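PDB 3CP3: pyridoxamine 5'-phosphate oxidase family protein from Corynebacterium diphtheriae NCTC 13129, which is of unknown function but, as a member of the pyridoxamine 5'-phosphate oxidase family, probably binds a flavin nucleotide such as FMN. Local coordinates for residues L21-S26 with E88-V93; V48-Y51 with P56-Y59; T104-H109 with F126-V131; K116-L119 with K123-F126. All blocks are in the same frame, centred on the assembly; numbering follows the deposited sequence. Where two conformers were deposited one is given.

Contact 1 (L21-S26 with E88-V93); sequences LSRLSS and EGWSVV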
loop_
_atom_site.group_PDB
_atom_site.type_symbol
_atom_site.label_atom_id
_atom_site.label_comp_id
_atom_site.label_asym_id
_atom_site.label_seq_id
_atom_site.Cartn_x
_atom_site.Cartn_y
_atom_site.Cartn_z
ATOM N N LEU A 21 4.279 -14.433 -7.628
ATOM C CA LEU A 21 4.511 -15.075 -6.295
ATOM C C LEU A 21 5.983 -15.241 -5.921
ATOM O O LEU A 21 6.338 -15.070 -4.740
ATOM C CB LEU A 21 3.784 -16.405 -6.209
ATOM C CG LEU A 21 2.259 -16.247 -6.237
ATOM C CD1 LEU A 21 1.650 -17.640 -6.366
ATOM C CD2 LEU A 21 1.763 -15.484 -5.016
ATOM N N SER A 22 6.851 -15.569 -6.891
ATOM C CA SER A 22 8.287 -15.568 -6.569
ATOM C C SER A 22 8.730 -14.172 -6.093
ATOM O O SER A 22 9.472 -13.995 -5.083
ATOM C CB SER A 22 9.090 -15.957 -7.795
ATOM O OG SER A 22 8.716 -17.252 -8.244
ATOM N N ARG A 23 8.303 -13.142 -6.802
ATOM C CA ARG A 23 8.787 -11.802 -6.455
ATOM C C ARG A 23 8.216 -11.379 -5.097
ATOM O O ARG A 23 8.906 -10.779 -4.244
ATOM C CB ARG A 23 8.361 -10.785 -7.498
ATOM C CG ARG A 23 9.112 -10.907 -8.868
ATOM C CD ARG A 23 8.668 -9.816 -9.759
ATOM N NE ARG A 23 8.856 -10.137 -11.183
ATOM C CZ ARG A 23 9.126 -9.237 -12.113
ATOM N NH1 ARG A 23 9.360 -7.974 -11.776
ATOM N NH2 ARG A 23 9.191 -9.615 -13.400
ATOM N N LEU A 24 6.966 -11.697 -4.870
ATOM C CA LEU A 24 6.382 -11.381 -3.542
ATOM C C LEU A 24 7.166 -12.086 -2.409
ATOM O O LEU A 24 7.471 -11.463 -1.364
ATOM C CB LEU A 24 4.895 -11.789 -3.553
ATOM C CG LEU A 24 4.089 -11.566 -2.256
ATOM C CD1 LEU A 24 2.745 -10.873 -2.537
ATOM C CD2 LEU A 24 3.858 -12.901 -1.651
ATOM N N SER A 25 7.487 -13.361 -2.652
ATOM C CA SER A 25 8.299 -14.233 -1.798
ATOM C C SER A 25 9.711 -13.720 -1.474
ATOM O O SER A 25 10.307 -14.136 -0.470
ATOM C CB SER A 25 8.465 -15.594 -2.482
ATOM O OG SER A 25 9.625 -15.590 -3.304
ATOM N N SER A 26 10.249 -12.832 -2.326
ATOM C CA SER A 26 11.573 -12.301 -2.139
ATOM C C SER A 26 11.575 -11.119 -1.162
ATOM O O SER A 26 12.617 -10.637 -0.826
ATOM C CB SER A 26 12.178 -11.828 -3.452
ATOM O OG SER A 26 11.502 -10.668 -3.915
ATOM N N GLU A 88 11.769 2.490 -13.573
ATOM C CA GLU A 88 10.907 1.284 -13.660
ATOM C C GLU A 88 10.500 0.732 -12.292
ATOM O O GLU A 88 11.037 1.163 -11.278
ATOM C CB GLU A 88 11.647 0.192 -14.435
ATOM C CG GLU A 88 12.839 -0.404 -13.664
ATOM C CD GLU A 88 13.598 -1.437 -14.482
ATOM O OE1 GLU A 88 13.385 -1.481 -15.710
ATOM O OE2 GLU A 88 14.394 -2.204 -13.886
ATOM N N GLY A 89 9.558 -0.223 -12.254
ATOM C CA GLY A 89 9.344 -1.039 -11.040
ATOM C C GLY A 89 8.331 -2.183 -11.215
ATOM O O GLY A 89 7.909 -2.473 -12.329
ATOM N N TRP A 90 7.941 -2.811 -10.119
ATOM C CA TRP A 90 6.906 -3.877 -10.118
ATOM C C TRP A 90 6.118 -3.842 -8.832
ATOM O O TRP A 90 6.597 -3.309 -7.795
ATOM C CB TRP A 90 7.521 -5.292 -10.288
ATOM C CG TRP A 90 8.465 -5.728 -9.204
ATOM C CD1 TRP A 90 9.836 -5.558 -9.189
ATOM C CD2 TRP A 90 8.147 -6.406 -7.975
ATOM N NE1 TRP A 90 10.358 -6.088 -8.060
ATOM C CE2 TRP A 90 9.358 -6.611 -7.285
ATOM C CE3 TRP A 90 6.969 -6.863 -7.403
ATOM C CZ2 TRP A 90 9.418 -7.228 -6.031
ATOM C CZ3 TRP A 90 7.009 -7.485 -6.162
ATOM C CH2 TRP A 90 8.241 -7.680 -5.489
ATOM N N SER A 91 4.901 -4.389 -8.883
ATOM C CA SER A 91 4.101 -4.599 -7.684
ATOM C C SER A 91 3.324 -5.871 -7.844
ATOM O O SER A 91 2.999 -6.243 -8.968
ATOM C CB SER A 91 3.062 -3.474 -7.492
ATOM O OG SER A 91 2.216 -3.414 -8.633
ATOM N N VAL A 92 2.992 -6.508 -6.733
ATOM C CA VAL A 92 2.164 -7.696 -6.742
ATOM C C VAL A 92 1.055 -7.382 -5.713
ATOM O O VAL A 92 1.383 -6.923 -4.597
ATOM C CB VAL A 92 2.952 -8.935 -6.321
ATOM C CG1 VAL A 92 1.976 -10.198 -6.117
ATOM C CG2 VAL A 92 4.038 -9.255 -7.437
ATOM N N VAL A 93 -0.194 -7.587 -6.125
ATOM C CA VAL A 93 -1.379 -7.396 -5.255
ATOM C C VAL A 93 -2.074 -8.743 -5.117
ATOM O O VAL A 93 -2.491 -9.394 -6.139
ATOM C CB VAL A 93 -2.325 -6.360 -5.857
ATOM C CG1 VAL A 93 -3.712 -6.215 -5.023
ATOM C CG2 VAL A 93 -1.644 -5.052 -5.991
#

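Contact 2 (V48-Y51 with P56-Y59); sequences VLDY and PRVY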
loop_
_atom_site.group_PDB
_atom_site.type_symbol
_atom_site.label_atom_id
_atom_site.label_comp_id
_atom_site.label_asym_id
_atom_site.label_seq_id
_atom_site.Cartn_x
_atom_site.Cartn_y
_atom_site.Cartn_z
ATOM N N VAL A 48 5.228 -13.962 5.616
ATOM C CA VAL A 48 5.842 -15.022 4.843
ATOM C C VAL A 48 4.754 -15.601 3.947
ATOM O O VAL A 48 3.575 -15.637 4.331
ATOM C CB VAL A 48 6.467 -16.144 5.742
ATOM C CG1 VAL A 48 7.792 -15.681 6.355
ATOM C CG2 VAL A 48 5.462 -16.630 6.856
ATOM N N LEU A 49 5.160 -16.033 2.756
ATOM C CA LEU A 49 4.300 -16.754 1.839
ATOM C C LEU A 49 4.437 -18.258 2.081
ATOM O O LEU A 49 5.548 -18.786 2.075
ATOM C CB LEU A 49 4.741 -16.450 0.395
ATOM C CG LEU A 49 3.964 -17.165 -0.708
ATOM C CD1 LEU A 49 2.499 -16.597 -0.757
ATOM C CD2 LEU A 49 4.656 -16.947 -2.050
ATOM N N ASP A 50 3.313 -18.936 2.274
ATOM C CA ASP A 50 3.270 -20.382 2.533
ATOM C C ASP A 50 2.570 -21.072 1.356
ATOM O O ASP A 50 1.486 -20.672 0.951
ATOM C CB ASP A 50 2.540 -20.681 3.849
ATOM C CG ASP A 50 2.565 -22.169 4.216
ATOM O OD1 ASP A 50 3.445 -22.898 3.710
ATOM O OD2 ASP A 50 1.713 -22.608 5.021
ATOM N N TYR A 51 3.179 -22.148 0.864
ATOM C CA TYR A 51 2.699 -22.889 -0.316
ATOM C C TYR A 51 2.035 -24.227 -0.050
ATOM O O TYR A 51 1.532 -24.885 -0.970
ATOM C CB TYR A 51 3.868 -23.146 -1.250
ATOM C CG TYR A 51 4.055 -22.034 -2.220
ATOM C CD1 TYR A 51 2.996 -21.634 -3.037
ATOM C CD2 TYR A 51 5.272 -21.382 -2.328
ATOM C CE1 TYR A 51 3.142 -20.619 -3.931
ATOM C CE2 TYR A 51 5.432 -20.372 -3.222
ATOM C CZ TYR A 51 4.352 -19.992 -4.022
ATOM O OH TYR A 51 4.480 -18.978 -4.917
ATOM N N PRO A 56 -2.124 -20.614 -2.342
ATOM C CA PRO A 56 -1.129 -19.821 -1.604
ATOM C C PRO A 56 -1.741 -19.178 -0.359
ATOM O O PRO A 56 -2.912 -18.801 -0.366
ATOM C CB PRO A 56 -0.706 -18.745 -2.622
ATOM C CG PRO A 56 -1.856 -18.653 -3.586
ATOM C CD PRO A 56 -2.352 -20.076 -3.696
ATOM N N ARG A 57 -0.948 -19.081 0.703
ATOM C CA ARG A 57 -1.368 -18.456 1.950
ATOM C C ARG A 57 -0.282 -17.523 2.424
ATOM O O ARG A 57 0.891 -17.849 2.323
ATOM C CB ARG A 57 -1.612 -19.542 3.025
ATOM C CG ARG A 57 -2.887 -20.323 2.740
ATOM C CD ARG A 57 -3.354 -21.161 3.907
ATOM N NE ARG A 57 -2.287 -22.042 4.323
ATOM C CZ ARG A 57 -2.416 -23.032 5.200
ATOM N NH1 ARG A 57 -3.607 -23.303 5.754
ATOM N NH2 ARG A 57 -1.332 -23.746 5.515
ATOM N N VAL A 58 -0.671 -16.382 2.975
ATOM C CA VAL A 58 0.276 -15.471 3.646
ATOM C C VAL A 58 0.024 -15.467 5.124
ATOM O O VAL A 58 -1.146 -15.355 5.544
ATOM C CB VAL A 58 0.062 -14.001 3.156
ATOM C CG1 VAL A 58 0.944 -12.988 3.922
ATOM C CG2 VAL A 58 0.317 -13.938 1.675
ATOM N N TYR A 59 1.090 -15.542 5.920
ATOM C CA TYR A 59 0.966 -15.336 7.365
ATOM C C TYR A 59 1.690 -14.085 7.790
ATOM O O TYR A 59 2.799 -13.797 7.306
ATOM C CB TYR A 59 1.616 -16.497 8.128
ATOM C CG TYR A 59 0.840 -17.768 8.019
ATOM C CD1 TYR A 59 -0.247 -18.015 8.875
ATOM C CD2 TYR A 59 1.156 -18.719 7.060
ATOM C CE1 TYR A 59 -0.975 -19.205 8.773
ATOM C CE2 TYR A 59 0.433 -19.932 6.987
ATOM C CZ TYR A 59 -0.639 -20.141 7.818
ATOM O OH TYR A 59 -1.352 -21.317 7.758
#

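Contact 3 (T104-H109 with F126-V131); sequences TEEARH and FVRIDV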
loop_
_atom_site.group_PDB
_atom_site.type_symbol
_atom_site.label_atom_id
_atom_site.label_comp_id
_atom_site.label_asym_id
_atom_site.label_seq_id
_atom_site.Cartn_x
_atom_site.Cartn_y
_atom_site.Cartn_z
ATOM N N THR A 104 -4.277 -24.931 16.885
ATOM C CA THR A 104 -3.034 -25.214 17.620
ATOM C C THR A 104 -1.953 -25.745 16.677
ATOM O O THR A 104 -0.831 -25.187 16.627
ATOM C CB THR A 104 -3.351 -26.148 18.809
ATOM O OG1 THR A 104 -3.497 -25.330 19.991
ATOM C CG2 THR A 104 -2.285 -27.218 19.025
ATOM N N GLU A 105 -2.303 -26.735 15.850
ATOM C CA GLU A 105 -1.367 -27.202 14.790
ATOM C C GLU A 105 -0.976 -26.136 13.751
ATOM O O GLU A 105 0.144 -26.144 13.261
ATOM C CB GLU A 105 -1.884 -28.471 14.095
ATOM C CG GLU A 105 -1.016 -28.991 12.905
ATOM C CD GLU A 105 0.451 -29.341 13.268
ATOM O OE1 GLU A 105 1.360 -28.715 12.637
ATOM O OE2 GLU A 105 0.699 -30.249 14.147
ATOM N N GLU A 106 -1.881 -25.234 13.414
ATOM C CA GLU A 106 -1.556 -24.240 12.372
ATOM C C GLU A 106 -0.661 -23.061 12.876
ATOM O O GLU A 106 0.310 -22.692 12.199
ATOM C CB GLU A 106 -2.813 -23.751 11.640
ATOM C CG GLU A 106 -2.465 -22.771 10.514
ATOM C CD GLU A 106 -3.669 -22.247 9.763
ATOM O OE1 GLU A 106 -4.729 -22.910 9.848
ATOM O OE2 GLU A 106 -3.536 -21.178 9.078
ATOM N N ALA A 107 -0.983 -22.445 14.021
ATOM C CA ALA A 107 -0.028 -21.574 14.748
ATOM C C ALA A 107 1.427 -22.113 14.855
ATOM O O ALA A 107 2.414 -21.374 14.636
ATOM C CB ALA A 107 -0.547 -21.262 16.142
ATOM N N ARG A 108 1.543 -23.389 15.223
ATOM C CA ARG A 108 2.818 -24.078 15.355
ATOM C C ARG A 108 3.578 -24.174 14.016
ATOM O O ARG A 108 4.769 -23.854 13.910
ATOM C CB ARG A 108 2.557 -25.465 15.953
ATOM C CG ARG A 108 3.771 -26.271 16.280
ATOM C CD ARG A 108 3.405 -27.531 17.115
ATOM N NE ARG A 108 2.511 -27.267 18.263
ATOM C CZ ARG A 108 1.366 -27.931 18.543
ATOM N NH1 ARG A 108 0.935 -28.942 17.776
ATOM N NH2 ARG A 108 0.646 -27.596 19.615
ATOM N N HIS A 109 2.854 -24.614 12.998
ATOM C CA HIS A 109 3.277 -24.555 11.608
ATOM C C HIS A 109 3.697 -23.125 11.124
ATOM O O HIS A 109 4.773 -22.955 10.586
ATOM C CB HIS A 109 2.164 -25.130 10.716
ATOM C CG HIS A 109 2.350 -24.825 9.270
ATOM N ND1 HIS A 109 3.394 -25.340 8.534
ATOM C CD2 HIS A 109 1.665 -24.003 8.438
ATOM C CE1 HIS A 109 3.332 -24.862 7.305
ATOM N NE2 HIS A 109 2.285 -24.066 7.220
ATOM N N PHE A 126 -1.005 -14.967 14.939
ATOM C CA PHE A 126 -0.786 -15.032 13.492
ATOM C C PHE A 126 -2.097 -14.694 12.788
ATOM O O PHE A 126 -3.161 -15.023 13.325
ATOM C CB PHE A 126 -0.380 -16.449 13.141
ATOM C CG PHE A 126 1.024 -16.781 13.566
ATOM C CD1 PHE A 126 2.107 -16.292 12.848
ATOM C CD2 PHE A 126 1.254 -17.538 14.679
ATOM C CE1 PHE A 126 3.425 -16.624 13.264
ATOM C CE2 PHE A 126 2.550 -17.859 15.092
ATOM C CZ PHE A 126 3.621 -17.382 14.359
ATOM N N VAL A 127 -2.039 -14.068 11.628
ATOM C CA VAL A 127 -3.221 -13.890 10.780
ATOM C C VAL A 127 -2.838 -14.642 9.516
ATOM O O VAL A 127 -1.666 -14.583 9.125
ATOM C CB VAL A 127 -3.459 -12.388 10.510
ATOM C CG1 VAL A 127 -4.632 -12.158 9.555
ATOM C CG2 VAL A 127 -3.688 -11.667 11.844
ATOM N N ARG A 128 -3.768 -15.423 8.958
ATOM C CA ARG A 128 -3.603 -16.121 7.692
ATOM C C ARG A 128 -4.437 -15.415 6.632
ATOM O O ARG A 128 -5.607 -15.132 6.868
ATOM C CB ARG A 128 -4.148 -17.554 7.785
ATOM C CG ARG A 128 -3.898 -18.416 6.531
ATOM C CD ARG A 128 -5.037 -19.428 6.317
ATOM N NE ARG A 128 -5.570 -19.892 7.592
ATOM C CZ ARG A 128 -6.856 -20.032 7.885
ATOM N NH1 ARG A 128 -7.823 -19.757 6.997
ATOM N NH2 ARG A 128 -7.185 -20.457 9.100
ATOM N N ILE A 129 -3.839 -15.174 5.464
ATOM C CA ILE A 129 -4.589 -14.710 4.302
ATOM C C ILE A 129 -4.752 -15.855 3.327
ATOM O O ILE A 129 -3.771 -16.364 2.828
ATOM C CB ILE A 129 -3.929 -13.481 3.537
ATOM C CG1 ILE A 129 -3.610 -12.335 4.514
ATOM C CG2 ILE A 129 -4.942 -12.995 2.442
ATOM C CD1 ILE A 129 -2.701 -11.173 3.962
ATOM N N ASP A 130 -5.993 -16.224 3.037
ATOM C CA ASP A 130 -6.291 -17.171 1.995
ATOM C C ASP A 130 -6.417 -16.370 0.704
ATOM O O ASP A 130 -7.306 -15.538 0.586
ATOM C CB ASP A 130 -7.629 -17.852 2.273
ATOM C CG ASP A 130 -7.532 -18.914 3.354
ATOM O OD1 ASP A 130 -6.471 -19.527 3.554
ATOM O OD2 ASP A 130 -8.520 -19.107 4.032
ATOM N N VAL A 131 -5.536 -16.651 -0.253
ATOM C CA VAL A 131 -5.404 -15.883 -1.475
ATOM C C VAL A 131 -6.373 -16.351 -2.544
ATOM O O VAL A 131 -6.423 -17.543 -2.880
ATOM C CB VAL A 131 -3.965 -15.974 -1.949
ATOM C CG1 VAL A 131 -3.766 -15.215 -3.306
ATOM C CG2 VAL A 131 -3.069 -15.366 -0.880
#

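Contact 4 (K116-L119 with K123-F126); sequences KPWL and KYNF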
loop_
_atom_site.group_PDB
_atom_site.type_symbol
_atom_site.label_atom_id
_atom_site.label_comp_id
_atom_site.label_asym_id
_atom_site.label_seq_id
_atom_site.Cartn_x
_atom_site.Cartn_y
_atom_site.Cartn_z
ATOM N N LYS A 116 10.332 -12.755 11.408
ATOM C CA LYS A 116 11.293 -12.185 12.354
ATOM C C LYS A 116 10.784 -12.244 13.812
ATOM O O LYS A 116 9.694 -11.768 14.103
ATOM C CB LYS A 116 11.640 -10.743 11.963
ATOM C CG LYS A 116 12.625 -10.613 10.794
ATOM C CD LYS A 116 11.898 -10.320 9.489
ATOM C CE LYS A 116 12.881 -10.013 8.355
ATOM N NZ LYS A 116 13.422 -11.257 7.752
ATOM N N PRO A 117 11.574 -12.820 14.736
ATOM C CA PRO A 117 11.114 -12.814 16.134
ATOM C C PRO A 117 10.827 -11.402 16.678
ATOM O O PRO A 117 11.557 -10.451 16.384
ATOM C CB PRO A 117 12.294 -13.442 16.895
ATOM C CG PRO A 117 13.013 -14.268 15.863
ATOM C CD PRO A 117 12.886 -13.490 14.591
ATOM N N TRP A 118 9.771 -11.275 17.466
ATOM C CA TRP A 118 9.486 -10.015 18.130
ATOM C C TRP A 118 10.173 -9.944 19.502
ATOM O O TRP A 118 10.953 -10.835 19.865
ATOM C CB TRP A 118 7.974 -9.817 18.248
ATOM C CG TRP A 118 7.333 -9.315 16.982
ATOM C CD1 TRP A 118 7.971 -8.895 15.835
ATOM C CD2 TRP A 118 5.934 -9.127 16.748
ATOM N NE1 TRP A 118 7.051 -8.480 14.901
ATOM C CE2 TRP A 118 5.794 -8.610 15.432
ATOM C CE3 TRP A 118 4.783 -9.353 17.514
ATOM C CZ2 TRP A 118 4.548 -8.316 14.871
ATOM C CZ3 TRP A 118 3.545 -9.060 16.953
ATOM C CH2 TRP A 118 3.439 -8.541 15.644
ATOM N N LEU A 119 9.921 -8.869 20.243
ATOM C CA LEU A 119 10.296 -8.844 21.656
ATOM C C LEU A 119 9.504 -9.949 22.374
ATOM O O LEU A 119 8.270 -10.017 22.235
ATOM C CB LEU A 119 10.024 -7.476 22.300
ATOM C CG LEU A 119 11.095 -6.378 22.437
ATOM C CD1 LEU A 119 10.662 -5.409 23.537
ATOM C CD2 LEU A 119 12.506 -6.909 22.733
ATOM N N LYS A 123 2.645 -10.461 23.515
ATOM C CA LYS A 123 1.713 -11.492 23.054
ATOM C C LYS A 123 1.244 -11.091 21.653
ATOM O O LYS A 123 1.213 -9.895 21.317
ATOM C CB LYS A 123 0.512 -11.631 23.995
ATOM C CG LYS A 123 -0.697 -12.409 23.416
ATOM C CD LYS A 123 -1.782 -12.653 24.469
ATOM C CE LYS A 123 -3.127 -13.049 23.824
ATOM N NZ LYS A 123 -4.123 -13.440 24.874
ATOM N N TYR A 124 0.880 -12.086 20.843
ATOM C CA TYR A 124 0.504 -11.845 19.455
ATOM C C TYR A 124 -0.365 -12.969 18.903
ATOM O O TYR A 124 -0.487 -14.023 19.524
ATOM C CB TYR A 124 1.768 -11.691 18.618
ATOM C CG TYR A 124 2.629 -12.927 18.515
ATOM C CD1 TYR A 124 2.414 -13.872 17.493
ATOM C CD2 TYR A 124 3.682 -13.140 19.406
ATOM C CE1 TYR A 124 3.223 -15.000 17.386
ATOM C CE2 TYR A 124 4.492 -14.266 19.300
ATOM C CZ TYR A 124 4.253 -15.174 18.276
ATOM O OH TYR A 124 5.039 -16.276 18.173
ATOM N N ASN A 125 -0.968 -12.739 17.738
ATOM C CA ASN A 125 -1.595 -13.818 16.996
ATOM C C ASN A 125 -1.017 -13.817 15.594
ATOM O O ASN A 125 -0.671 -12.758 15.078
ATOM C CB ASN A 125 -3.110 -13.623 16.866
ATOM C CG ASN A 125 -3.897 -13.878 18.140
ATOM O OD1 ASN A 125 -4.833 -13.119 18.410
ATOM N ND2 ASN A 125 -3.600 -14.963 18.883
ATOM N N PHE A 126 -1.005 -14.967 14.939
ATOM C CA PHE A 126 -0.786 -15.032 13.492
ATOM C C PHE A 126 -2.097 -14.694 12.788
ATOM O O PHE A 126 -3.161 -15.023 13.325
ATOM C CB PHE A 126 -0.380 -16.449 13.141
ATOM C CG PHE A 126 1.024 -16.781 13.566
ATOM C CD1 PHE A 126 2.107 -16.292 12.848
ATOM C CD2 PHE A 126 1.254 -17.538 14.679
ATOM C CE1 PHE A 126 3.425 -16.624 13.264
ATOM C CE2 PHE A 126 2.550 -17.859 15.092
ATOM C CZ PHE A 126 3.621 -17.382 14.359
#

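Contact 1 (L21-S26 with E88-V93)
Helix 21-25 lies across strand 89-93 almost at a right angle (98°), the two short axes passing 8.5 Å apart, and Leu24 and Val92 have the nearest CA atoms. No hydrogen bond joins the two segments; side-chain packing does the work. Arg23 and Trp90 run past each other in opposite directions, so that successive parts of the arginine chain cover successive parts of the indole. Arg23 CB sits over the Trp90 six-membered ring, 3.8 Å from its centroid. Arg23 CD follows, 3.9 Å above the middle of the Trp90 indole, and the guanidinium arrives over the Trp90 five-membered ring with Arg23 CZ 4.9 Å from its centroid, a cation-pi contact. The guanidinium does not lie flat on the indole: the planes are 76° apart, and Arg23 NH1 leads, 3.5 Å from Trp90 CG. Trp90 reaches the arginine with its CG placed between its own backbone N and carbonyl carbon (chi1 62°). Asp19, one helical turn earlier, forms a salt bridge with Arg23 NE and so holds the guanidinium. Arg23 O lies 3.4 Å from Trp90 CH2, while accepting from both the N and the OG of Ser26. Deeper in, Leu24 CD1 meets Val92 CG1 at 3.7 Å, the two side chains crossing nearly perpendicularly, and Leu24 also touches Phe47 and Leu49. On the other face of the strand, Ser91 and Val93 pack on Pro44 and Ile42 of the second subunit. This is helix-on-sheet packing, in which a short N-terminal helix covers part of an antiparallel sheet, consistent with the split-barrel fold of FMN-binding proteins.

Contact 2 (V48-Y51 with P56-Y59)
Asp50 and Arg57 face each other as a hydrogen-bonded antiparallel pair, and their side chains rise side by side in the same direction. The aspartate extends with CG anti to its backbone N (chi1 -176°), while the arginine needs a bend at chi3 (-55°) to bring NH2 to Asp50 OD2. The resulting salt bridge, Arg57 NH2 to Asp50 OD2, measures 3.3 Å, and the nitrogen comes to the anti side of the oxygen, 32° out of the carboxylate plane. The stronger partner of OD2 is His109, and OD1 is taken by Ser52, so three side chains bond the carboxylate. Tyr59 stands on the same face. Its ring turns an edge toward the aspartate, with Asp50 CB in the ring plane and CE2 3.6 Å from Asp50 OD2, and its OH lies 3.2 Å above the centre of the Arg57 guanidinium. The hydrogen bond of that hydroxyl goes to Glu106. On the other face, Leu49 carries CD1 to Val58 CG2 (4.2 Å) and Pro56 CB (4.3 Å), and it also packs on helix 17-25. Backbone bonds pair Val48 with Tyr59 in both directions, and Asp50 with Arg57 likewise; the shortest runs from Asp50 N to Arg57 O, 2.7 Å. Val48, Asp50, Arg57 and Tyr59 share one face and Leu49 and Val58 the other, at the turn end of a beta hairpin, strands 39-50 and 57-62, within the antiparallel barrel sheet.

Contact 3 (T104-H109 with F126-V131)
Glu106 and Arg128 supply the charged part of this contact between helix 104-109 and strand 126-131. The glutamate runs out fully extended (chi1 -177°), whereas the arginine bends at chi2 and chi3; the two chains meet at about a right angle. Arg128 NE donates to Glu106 OE2 over 2.8 Å with an angle of 154° at the hydrogen, using the syn lone pair of that oxygen. The pairing is not a flat two-pronged one: the carboxylate and guanidinium planes are 39° apart, and Glu106 OE1 stays 3.6 Å from Arg128 NH2. Further along the guanidinium, Arg128 NH1 turns to Asp130 OD2 at 3.1 Å, close to the guanidinium plane. Arg128 therefore bridges two carboxylates in a salt-bridge network, and its positive charge would be expected to ease their proximity. The strongest polar partner of Glu106 is Tyr59, whose OH also bonds OE2; Arg57 NH1 adds only a long, weak ion pair.

The remaining interactions are contacts of the Phe126 ring with the helix. Ala107 O approaches Phe126 CE2 obliquely at 3.5 Å, and Ala107 CB lies 4.4 Å from Phe126 CD2, a light apolar touch. The ring is also packed against Val101, Asp111, Leu115 and Arg61. Neighbouring strands hold segment 126-131 on both edges, through Val58 and Phe60 on one and Asn97 and Tyr99, with Val101 just after their strand, on the other. Charged tethering and light ring packing together seat a short helix against strand 125-139, which is paired with strands 57-62 and 89-100 in the barrel sheet.

Contact 4 (K116-L119 with K123-F126)
Tyr124 and Trp118 make a small surface contact where the loop that follows helix 104-110 leads into strand 125-139 of the antiparallel barrel sheet. The backbones stay well apart, with 9.3 Å between the CA of Tyr124 and the CA of Trp118, so the side chains must span the gap. Tracing Tyr124 outward, CB is the atom that does most of the touching. This CB of Tyr124 lies 3.6 Å from Trp118 CZ3 and 4.0 Å from Trp118 CE3, coming obliquely to the six-membered ring of the indole. Tyr124 CG follows at 4.3 Å from CZ3 of Trp118, and CD2 of Tyr124 is 4.4 Å from CE3 of Trp118. With chi1 at 65°, CG is held over the main chain and the ring leads away from the indole. The two aromatic groups consequently meet at a slant: the centroids of the Trp118 six-membered ring and the Tyr124 ring are 5.8 Å apart and the planes 73° from each other. Trp118 has a further partner in Arg61, on strand 57-62, with which it forms a cation-pi interaction, and Arg61 also touches the Tyr124 side chain. The indole, the phenol and this arginine gather beside the start of strand 125-139, while Asp111 adds packing from the loop after the helix. Past the indole, the phenol meets Phe126, two residues further on and within strand 125-139. They pair edge-to-face, with CE1 of Tyr124 3.7 Å from CE2 of Phe126, an atom that lies in the plane of the tyrosine ring. At the tip, Tyr124 OH comes to rest 4.2 Å from Phe126 CZ.

A single antiparallel sheet connects all four contacts. Contact 2 closes a hairpin within the long chain excursion that contact 1 spans, whereas contacts 3 and 4 follow later and end on the same strand, 125-139, sharing Phe126. Contacts 2 and 3 are the most intimate pair, with centres 9 Å apart: Tyr59 OH to Glu106 OE2 (2.6 Å) and Asp50 OD2 to His109 NE2 (2.7 Å) tie hairpin to helix. Leu24 and Leu49 join contacts 1 and 2 by packing. Contacts 1 and 4 lie about 25 Å apart between centres, on opposite sides of the chain's centre. Two short helices are thereby secured to separate regions of one barrel sheet.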